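Local coordinates for protein dehydrogenase (Thermotoga maritima, PDB 3EZY) that catalyses the NAD(+)-dependent oxidation of myo-inositol to scyllo-inosose and probably serves a myo-inositol degradation pathway, at residues L289-F292 and I293-V296; P302-S305 and G306-K310. All coordinates share one frame; numbering follows the deposited sequence.

How the contacts relate
Contacts 1 and 2 follow each other along the chain: contact 1 is a pair of turns near the end of helix 277-298, and contact 2 is the start of the next helix, 306-325. Their centres lie about 14 Å apart, yet the two meet where the connecting loop doubles back. Asn295 OD1 of contact 1 probably accepts a hydrogen bond from Ala303 N of contact 2 at 3.1 Å, and Thr291 CG2 packs on Ala303 CB at 3.6 Å. Contact 1 rests on strands 3-8 and 67-70 of the parallel Rossmann sheet, contact 2 on one of its edge strands, 118-121. Both thus border the domain that binds NAD in this family.

Contact 1. Residues L289-F292 and I293-V296; sequences LKTF and IKNV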
# COMPACT_ATOMS: atom_id res chain seq x y z
N LEU A 289 -25.90 -11.80 13.89
CA LEU A 289 -27.32 -12.08 14.12
C LEU A 289 -27.88 -13.14 13.17
O LEU A 289 -28.65 -14.05 13.58
CB LEU A 289 -28.14 -10.79 14.03
CG LEU A 289 -29.68 -10.93 14.18
CD1 LEU A 289 -29.96 -11.75 15.39
CD2 LEU A 289 -30.37 -9.58 14.34
N LYS A 290 -27.51 -13.07 11.89
CA LYS A 290 -27.89 -14.15 10.96
C LYS A 290 -27.40 -15.51 11.48
O LYS A 290 -28.06 -16.53 11.27
CB LYS A 290 -27.32 -13.90 9.55
CG LYS A 290 -27.81 -12.63 8.89
CD LYS A 290 -27.31 -12.62 7.42
CE LYS A 290 -27.74 -11.34 6.68
NZ LYS A 290 -26.76 -11.03 5.53
N THR A 291 -26.24 -15.51 12.12
CA THR A 291 -25.64 -16.77 12.60
C THR A 291 -26.43 -17.32 13.78
O THR A 291 -26.72 -18.52 13.83
CB THR A 291 -24.14 -16.62 12.99
OG1 THR A 291 -23.41 -16.09 11.88
CG2 THR A 291 -23.52 -17.97 13.39
N PHE A 292 -26.76 -16.44 14.73
CA PHE A 292 -27.64 -16.77 15.84
C PHE A 292 -28.97 -17.39 15.37
O PHE A 292 -29.44 -18.41 15.90
CB PHE A 292 -27.93 -15.52 16.70
CG PHE A 292 -28.95 -15.78 17.82
CD1 PHE A 292 -28.65 -16.67 18.84
CD2 PHE A 292 -30.19 -15.15 17.83
CE1 PHE A 292 -29.53 -16.94 19.85
CE2 PHE A 292 -31.11 -15.40 18.86
CZ PHE A 292 -30.78 -16.31 19.87
N ILE A 293 -29.60 -16.75 14.40
CA ILE A 293 -30.86 -17.23 13.82
C ILE A 293 -30.68 -18.61 13.13
O ILE A 293 -31.50 -19.50 13.32
CB ILE A 293 -31.39 -16.19 12.83
CG1 ILE A 293 -31.85 -14.96 13.62
CG2 ILE A 293 -32.53 -16.77 11.94
CD1 ILE A 293 -32.01 -13.72 12.75
N LYS A 294 -29.62 -18.76 12.34
CA LYS A 294 -29.24 -20.05 11.76
C LYS A 294 -29.07 -21.12 12.83
O LYS A 294 -29.59 -22.23 12.68
CB LYS A 294 -27.92 -19.93 10.99
CG LYS A 294 -27.44 -21.27 10.35
CD LYS A 294 -26.09 -21.17 9.61
CE LYS A 294 -24.91 -20.93 10.58
NZ LYS A 294 -24.34 -22.22 11.17
N ASN A 295 -28.37 -20.81 13.93
CA ASN A 295 -28.14 -21.83 14.96
C ASN A 295 -29.50 -22.24 15.55
O ASN A 295 -29.77 -23.42 15.77
CB ASN A 295 -27.28 -21.33 16.13
CG ASN A 295 -25.90 -20.87 15.71
OD1 ASN A 295 -25.35 -19.99 16.36
ND2 ASN A 295 -25.33 -21.47 14.67
N VAL A 296 -30.32 -21.24 15.87
CA VAL A 296 -31.66 -21.48 16.39
C VAL A 296 -32.53 -22.32 15.46
O VAL A 296 -33.07 -23.35 15.85
CB VAL A 296 -32.39 -20.17 16.71
CG1 VAL A 296 -33.89 -20.46 17.00
CG2 VAL A 296 -31.73 -19.49 17.88
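Four backbone bonds of the i to i+4 kind tie residues 289-292 to 293-296: Ile293 N to Leu289 O, Lys294 N to Lys290 O, Asn295 N to Thr291 O at 2.8 Å, and Val296 N to Phe292 O.

Apolar side chains meet one turn apart on the buried side. With its CG anti to the backbone N (chi1 175°), Phe292 carries its ring along the helix to Val296, whose CG2 sits over one face, 4.0 Å from the ring centroid and offset toward the rim, in a CH-pi contact. Leu289 CD1 meets Ile293 CD1 at 3.9 Å, the two side chains crossing obliquely, while Ile293 CG1 lies 3.3 Å from Leu289 O. Beyond them, Leu289 and Phe292 reach Leu69 of strand 67-70, and Ile293 and Val296 reach Leu3.

Polar side chains lie on another side. Thr291 OG1 bonds back to Glu287 O, and its methyl CG2 stands 4.0 Å from Asn295 OD1, an oxygen that accepts a hydrogen bond from Ala303 N. Asn295 ND2 and Lys294 NZ both engage Glu300 OE1, the lysine as a salt bridge, which joins this turn to the chain that follows.

The arrangement is that of an amphipathic alpha-helix laid against the parallel sheet of a Rossmann fold.

Contact 2. Residues P302-S305 and G306-K310; sequences PAVS and GEDGK
The backbone passes from an extended Ser305 straight into the first turn of helix 306-325, where Gly309 N makes a weak bond to Ser305 O at 3.3 Å and Lys310 N bonds to Gly306 O.

Side chains of Ser305 and Asp308 close this end reciprocally. Ser305 OG stands between its own backbone N and carbonyl carbon (chi1 69°), which turns it toward the helix to accept a weak bond from Asp308 N at 3.4 Å. In return, Asp308 OD2 takes Ser305 N at 2.9 Å in a nearly straight bond (171°), met on the anti side and 27° out of the carboxylate plane. The same oxygen receives a weak bond from Ser305 OG and a bond from a water, which also donates to Ala303 O at 2.7 Å, so OD2 has three donors, of which the hydroxyl is a weak one. Lying at the helix N-terminus, the carboxylate is probably stabilised in its charged form, the more so because OD1 forms a salt bridge with Arg182.

Val304 crosses the aspartate at about a right angle, its CG1 packed 3.9 Å from Asp308 CB; it also lies against Phe119 of strand 118-121, and its backbone bonds to Thr120. Replacing Asp308 by alanine removes the carboxylate, and Ser305 N would probably lose its acceptor and Arg182 its ion-pair mate, leaving the capping box without its return bond.

Glu307 OE2 comes within 3.5 Å of Ser305 OG. Ser305 as N-cap and Asp308 three residues on form a capping box, here fixing the start of a helix beside edge strand 118-121 of the Rossmann sheet.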
# COMPACT_ATOMS: atom_id res chain seq x y z
N PRO A 302 -24.55 -22.81 19.92
CA PRO A 302 -24.31 -21.45 19.42
C PRO A 302 -22.87 -21.27 18.86
O PRO A 302 -21.93 -21.87 19.40
CB PRO A 302 -24.46 -20.59 20.66
CG PRO A 302 -24.19 -21.57 21.87
CD PRO A 302 -24.60 -22.92 21.39
N ALA A 303 -22.68 -20.43 17.84
CA ALA A 303 -21.33 -20.20 17.30
C ALA A 303 -20.41 -19.58 18.34
O ALA A 303 -19.19 -19.84 18.37
CB ALA A 303 -21.40 -19.28 16.05
N VAL A 304 -20.97 -18.72 19.18
CA VAL A 304 -20.22 -18.16 20.29
C VAL A 304 -21.01 -18.49 21.55
O VAL A 304 -22.16 -18.08 21.70
CB VAL A 304 -20.10 -16.63 20.20
CG1 VAL A 304 -19.19 -16.11 21.33
CG2 VAL A 304 -19.61 -16.17 18.79
N SER A 305 -20.40 -19.22 22.47
CA SER A 305 -21.19 -19.84 23.56
C SER A 305 -21.05 -19.10 24.89
O SER A 305 -20.34 -18.08 24.99
CB SER A 305 -20.76 -21.30 23.74
OG SER A 305 -19.45 -21.29 24.27
N GLY A 306 -21.74 -19.60 25.91
CA GLY A 306 -21.65 -18.95 27.20
C GLY A 306 -20.27 -19.11 27.78
O GLY A 306 -19.73 -18.21 28.43
N GLU A 307 -19.71 -20.28 27.54
CA GLU A 307 -18.36 -20.61 27.95
C GLU A 307 -17.31 -19.65 27.34
O GLU A 307 -16.36 -19.27 28.01
CB GLU A 307 -18.08 -22.07 27.58
CG GLU A 307 -18.84 -23.10 28.47
CD GLU A 307 -20.36 -23.36 28.08
OE1 GLU A 307 -20.98 -24.17 28.81
OE2 GLU A 307 -20.94 -22.82 27.08
N ASP A 308 -17.51 -19.22 26.08
CA ASP A 308 -16.65 -18.18 25.48
C ASP A 308 -16.74 -16.88 26.29
O ASP A 308 -15.73 -16.27 26.58
CB ASP A 308 -17.05 -17.91 24.00
CG ASP A 308 -16.71 -19.07 23.06
OD1 ASP A 308 -15.63 -19.66 23.17
OD2 ASP A 308 -17.51 -19.38 22.16
N GLY A 309 -17.96 -16.47 26.66
CA GLY A 309 -18.19 -15.33 27.54
C GLY A 309 -17.44 -15.51 28.87
O GLY A 309 -16.77 -14.61 29.34
N LYS A 310 -17.55 -16.69 29.47
CA LYS A 310 -16.84 -16.95 30.73
C LYS A 310 -15.30 -16.82 30.64
O LYS A 310 -14.64 -16.21 31.50
CB LYS A 310 -17.20 -18.35 31.25
CG LYS A 310 -16.69 -18.62 32.65
CD LYS A 310 -17.23 -19.95 33.16
CE LYS A 310 -16.54 -20.41 34.44
NZ LYS A 310 -16.99 -21.83 34.73
O HOH W 1 -17.24 -20.64 20.05